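Local coordinates for acyl-CoA N-acyltransferases (NAT) superfamily protein (Arabidopsis thaliana, PDB 6TH0), which probably transfers the acetyl group of acetyl-CoA to the N-terminal methionine of transmembrane proteins and to protein lysines, at residues I111-I116 with Y147-F152. Sequence-based numbering, arbitrary orientation.
Sequences IAKALI and YKRMSF. With ACO (acetyl coenzyme *a), chain C.
In the acetyl-CoA site of this GNAT fold, the start of the pyrophosphate-binding helix 111-123 packs against the end of helix 141-149 and the turn that follows, Ile116 and Lys113 meeting Tyr147, Met150 and Phe152. Ile116 divides its two branches between two rings. Its CD1 sits over one face of Tyr147, 3.4 Å from CE1, while CG2, anti to the backbone N, lies 3.9 Å from Phe152 CE1. The CD1 edge of Tyr147 stands over the face of Phe152, the planes about 74° apart; Leu134 of strand 129-137 and Phe174 of strand 167-177 touch both rings. Met150, bent at chi2 and chi3, fills the middle, and Lys113 closes the outer side. Met150 SD makes a tight 3.2 Å approach to Lys113 CG; the lysine chain, straight as far as CE and bent only at its last torsion, passes on so that CE also borders the sulfur.

Both helix ends contribute to holding the cofactor. Ala112 N donates to O4A of one phosphate of the pyrophosphate (3.1 Å) and Lys113 N to O2A of the other (3.3 Å). Arg149 NH2 reaches O9A of the 3'-phosphate in a very short, bent bond (2.5 Å, 131°), and ribose O2B sits above one guanidinium face, offset toward the rim. The tyrosine ring turns its edge to the thioester sulfur S1P. A Schellman motif ends helix 141-149: Phe152 N bonds Tyr147 O (2.9 Å), Ser151 N bonds Lys148 O, and Ser151 is the C-prime residue with positive phi. Apolar packing thus joins two helices whose ends both reach the cofactor: the N-H groups probably stabilise the pyrophosphate, and the guanidinium probably offsets the 3'-phosphate charge.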
loop_
_atom_site.group_PDB
_atom_site.type_symbol
_atom_site.label_atom_id
_atom_site.label_comp_id
_atom_site.label_asym_id
_atom_site.label_seq_id
_atom_site.Cartn_x
_atom_site.Cartn_y
_atom_site.Cartn_z
ATOM N N ILE A 111 2.574 -12.289 -5.536
ATOM C CA ILE A 111 1.875 -11.949 -4.301
ATOM C C ILE A 111 1.701 -10.438 -4.180
ATOM O O ILE A 111 0.611 -9.947 -3.860
ATOM C CB ILE A 111 2.613 -12.556 -3.093
ATOM C CG1 ILE A 111 2.534 -14.082 -3.165
ATOM C CG2 ILE A 111 2.023 -12.049 -1.761
ATOM C CD1 ILE A 111 3.476 -14.806 -2.179
ATOM N N ALA A 112 2.758 -9.673 -4.458
ATOM C CA ALA A 112 2.638 -8.221 -4.364
ATOM C C ALA A 112 1.617 -7.696 -5.355
ATOM O O ALA A 112 0.818 -6.813 -5.025
ATOM C CB ALA A 112 3.988 -7.544 -4.591
ATOM N N LYS A 113 1.640 -8.207 -6.583
ATOM C CA LYS A 113 0.622 -7.826 -7.550
ATOM C C LYS A 113 -0.775 -8.106 -7.007
ATOM O O LYS A 113 -1.690 -7.286 -7.162
ATOM C CB LYS A 113 0.861 -8.571 -8.863
ATOM C CG LYS A 113 -0.142 -8.245 -9.951
ATOM C CD LYS A 113 0.258 -8.936 -11.260
ATOM C CE LYS A 113 -0.486 -8.358 -12.452
ATOM N NZ LYS A 113 -1.947 -8.628 -12.393
ATOM N N ALA A 114 -0.973 -9.285 -6.413
ATOM C CA ALA A 114 -2.287 -9.613 -5.864
ATOM C C ALA A 114 -2.654 -8.691 -4.707
ATOM O O ALA A 114 -3.814 -8.278 -4.577
ATOM C CB ALA A 114 -2.336 -11.074 -5.425
ATOM N N LEU A 115 -1.680 -8.337 -3.874
ATOM C CA LEU A 115 -1.962 -7.431 -2.762
ATOM C C LEU A 115 -2.430 -6.071 -3.274
ATOM O O LEU A 115 -3.432 -5.521 -2.798
ATOM C CB LEU A 115 -0.718 -7.295 -1.872
ATOM C CG LEU A 115 -0.413 -8.487 -0.953
ATOM C CD1 LEU A 115 1.013 -8.403 -0.411
ATOM C CD2 LEU A 115 -1.411 -8.597 0.206
ATOM N N ILE A 116 -1.722 -5.513 -4.257
ATOM C CA ILE A 116 -2.165 -4.256 -4.857
ATOM C C ILE A 116 -3.556 -4.412 -5.451
ATOM O O ILE A 116 -4.423 -3.539 -5.290
ATOM C CB ILE A 116 -1.152 -3.793 -5.913
ATOM C CG1 ILE A 116 0.192 -3.486 -5.251
ATOM C CG2 ILE A 116 -1.676 -2.577 -6.643
ATOM C CD1 ILE A 116 1.333 -3.407 -6.290
ATOM N N TYR A 147 4.227 -1.414 -10.226
ATOM C CA TYR A 147 3.063 -0.538 -10.305
ATOM C C TYR A 147 2.716 -0.226 -11.755
ATOM O O TYR A 147 1.532 -0.177 -12.119
ATOM C CB TYR A 147 3.307 0.713 -9.467
ATOM C CG TYR A 147 3.080 0.442 -7.986
ATOM C CD1 TYR A 147 1.794 0.279 -7.480
ATOM C CD2 TYR A 147 4.145 0.298 -7.103
ATOM C CE1 TYR A 147 1.574 0.018 -6.148
ATOM C CE2 TYR A 147 3.934 0.030 -5.771
ATOM C CZ TYR A 147 2.646 -0.116 -5.298
ATOM O OH TYR A 147 2.418 -0.371 -3.972
ATOM N N LYS A 148 3.731 -0.055 -12.609
ATOM C CA LYS A 148 3.477 0.102 -14.042
ATOM C C LYS A 148 2.736 -1.110 -14.605
ATOM O O LYS A 148 1.812 -0.967 -15.418
ATOM C CB LYS A 148 4.795 0.332 -14.783
ATOM C CG LYS A 148 4.621 0.688 -16.238
ATOM C CD LYS A 148 5.947 1.107 -16.866
ATOM C CE LYS A 148 5.835 1.206 -18.379
ATOM N NZ LYS A 148 5.571 -0.116 -19.021
ATOM N N ARG A 149 3.110 -2.312 -14.160
ATOM C CA ARG A 149 2.467 -3.530 -14.637
ATOM C C ARG A 149 0.998 -3.561 -14.240
ATOM O O ARG A 149 0.165 -4.120 -14.968
ATOM C CB ARG A 149 3.166 -4.744 -14.027
ATOM C CG ARG A 149 2.742 -6.093 -14.562
ATOM C CD ARG A 149 3.570 -7.202 -13.911
ATOM N NE ARG A 149 5.011 -7.048 -14.119
ATOM C CZ ARG A 149 5.902 -6.867 -13.146
ATOM N NH1 ARG A 149 5.518 -6.811 -11.876
ATOM N NH2 ARG A 149 7.187 -6.743 -13.447
ATOM N N MET A 150 0.672 -2.968 -13.092
ATOM C CA MET A 150 -0.690 -2.804 -12.599
ATOM C C MET A 150 -1.428 -1.643 -13.248
ATOM O O MET A 150 -2.524 -1.305 -12.793
ATOM C CB MET A 150 -0.673 -2.626 -11.078
ATOM C CG MET A 150 -0.201 -3.851 -10.308
ATOM S SD MET A 150 -1.178 -5.285 -10.784
ATOM C CE MET A 150 -2.801 -4.815 -10.192
ATOM N N SER A 151 -0.837 -0.995 -14.247
ATOM C CA SER A 151 -1.426 0.127 -14.966
ATOM C C SER A 151 -1.413 1.436 -14.187
ATOM O O SER A 151 -2.153 2.356 -14.566
ATOM C CB SER A 151 -2.873 -0.163 -15.397
ATOM O OG SER A 151 -2.930 -1.168 -16.395
ATOM N N PHE A 152 -0.616 1.572 -13.120
ATOM C CA PHE A 152 -0.497 2.870 -12.460
ATOM C C PHE A 152 0.311 3.811 -13.336
ATOM O O PHE A 152 1.254 3.391 -14.015
ATOM C CB PHE A 152 0.171 2.754 -11.077
ATOM C CG PHE A 152 -0.717 2.213 -9.995
ATOM C CD1 PHE A 152 -1.216 0.923 -10.070
ATOM C CD2 PHE A 152 -1.034 2.977 -8.863
ATOM C CE1 PHE A 152 -2.004 0.416 -9.060
ATOM C CE2 PHE A 152 -1.819 2.472 -7.861
ATOM C CZ PHE A 152 -2.320 1.193 -7.953
HETATM N N1A ACO C . 7.166 -16.758 -12.409
HETATM C C2A ACO C . 8.257 -15.931 -12.552
HETATM N N3A ACO C . 8.407 -14.617 -12.312
HETATM C C4A ACO C . 7.233 -14.044 -11.838
HETATM C C5A ACO C . 6.018 -14.771 -11.634
HETATM C C6A ACO C . 6.034 -16.146 -11.939
HETATM N N6A ACO C . 4.901 -16.896 -11.763
HETATM N N7A ACO C . 5.003 -13.937 -11.147
HETATM C C8A ACO C . 5.594 -12.728 -11.059
HETATM N N9A ACO C . 6.929 -12.739 -11.464
HETATM C C1B ACO C . 7.863 -11.612 -11.511
HETATM C C2B ACO C . 7.196 -10.236 -11.973
HETATM O O2B ACO C . 7.111 -10.197 -13.336
HETATM C C3B ACO C . 8.412 -9.350 -11.426
HETATM O O3B ACO C . 9.412 -9.577 -12.292
HETATM P P3B ACO C . 10.528 -8.129 -12.495
HETATM O O7A ACO C . 11.190 -8.258 -11.149
HETATM O O8A ACO C . 11.362 -8.488 -13.713
HETATM O O9A ACO C . 9.505 -7.024 -12.613
HETATM C C4B ACO C . 8.683 -9.994 -10.024
HETATM O O4B ACO C . 8.406 -11.425 -10.172
HETATM C C5B ACO C . 7.844 -9.334 -8.914
HETATM O O5B ACO C . 6.486 -9.335 -9.227
HETATM P P1A ACO C . 5.642 -9.856 -7.909
HETATM O O1A ACO C . 6.039 -11.248 -7.585
HETATM O O2A ACO C . 4.203 -9.485 -8.133
HETATM O O3A ACO C . 6.068 -8.953 -6.541
HETATM P P2A ACO C . 6.748 -9.763 -5.355
HETATM O O4A ACO C . 5.769 -10.566 -4.579
HETATM O O5A ACO C . 8.098 -10.340 -5.690
HETATM O O6A ACO C . 7.133 -8.518 -4.207
HETATM C CBP ACO C . 7.974 -6.314 -3.730
HETATM C CCP ACO C . 7.492 -7.340 -4.845
HETATM C CDP ACO C . 6.763 -5.948 -2.904
HETATM C CEP ACO C . 8.577 -5.067 -4.381
HETATM C CAP ACO C . 9.027 -7.089 -2.895
HETATM O OAP ACO C . 10.243 -7.244 -3.621
HETATM C C9P ACO C . 9.395 -6.427 -1.570
HETATM O O9P ACO C . 8.834 -6.750 -0.546
HETATM N N8P ACO C . 10.429 -5.514 -1.554
HETATM C C7P ACO C . 10.853 -4.827 -0.289
HETATM C C6P ACO C . 9.771 -3.914 0.210
HETATM C C5P ACO C . 9.592 -2.851 -0.817
HETATM O O5P ACO C . 10.493 -2.356 -1.476
HETATM N N4P ACO C . 8.296 -2.419 -1.019
HETATM C C3P ACO C . 8.133 -1.390 -2.045
HETATM C C2P ACO C . 6.966 -0.533 -1.708
HETATM S S1P ACO C . 6.826 0.769 -3.027
HETATM C C ACO C . 7.888 1.977 -2.237
HETATM O O ACO C . 9.002 2.225 -2.628
HETATM C CH3 ACO C . 7.375 2.620 -1.054
#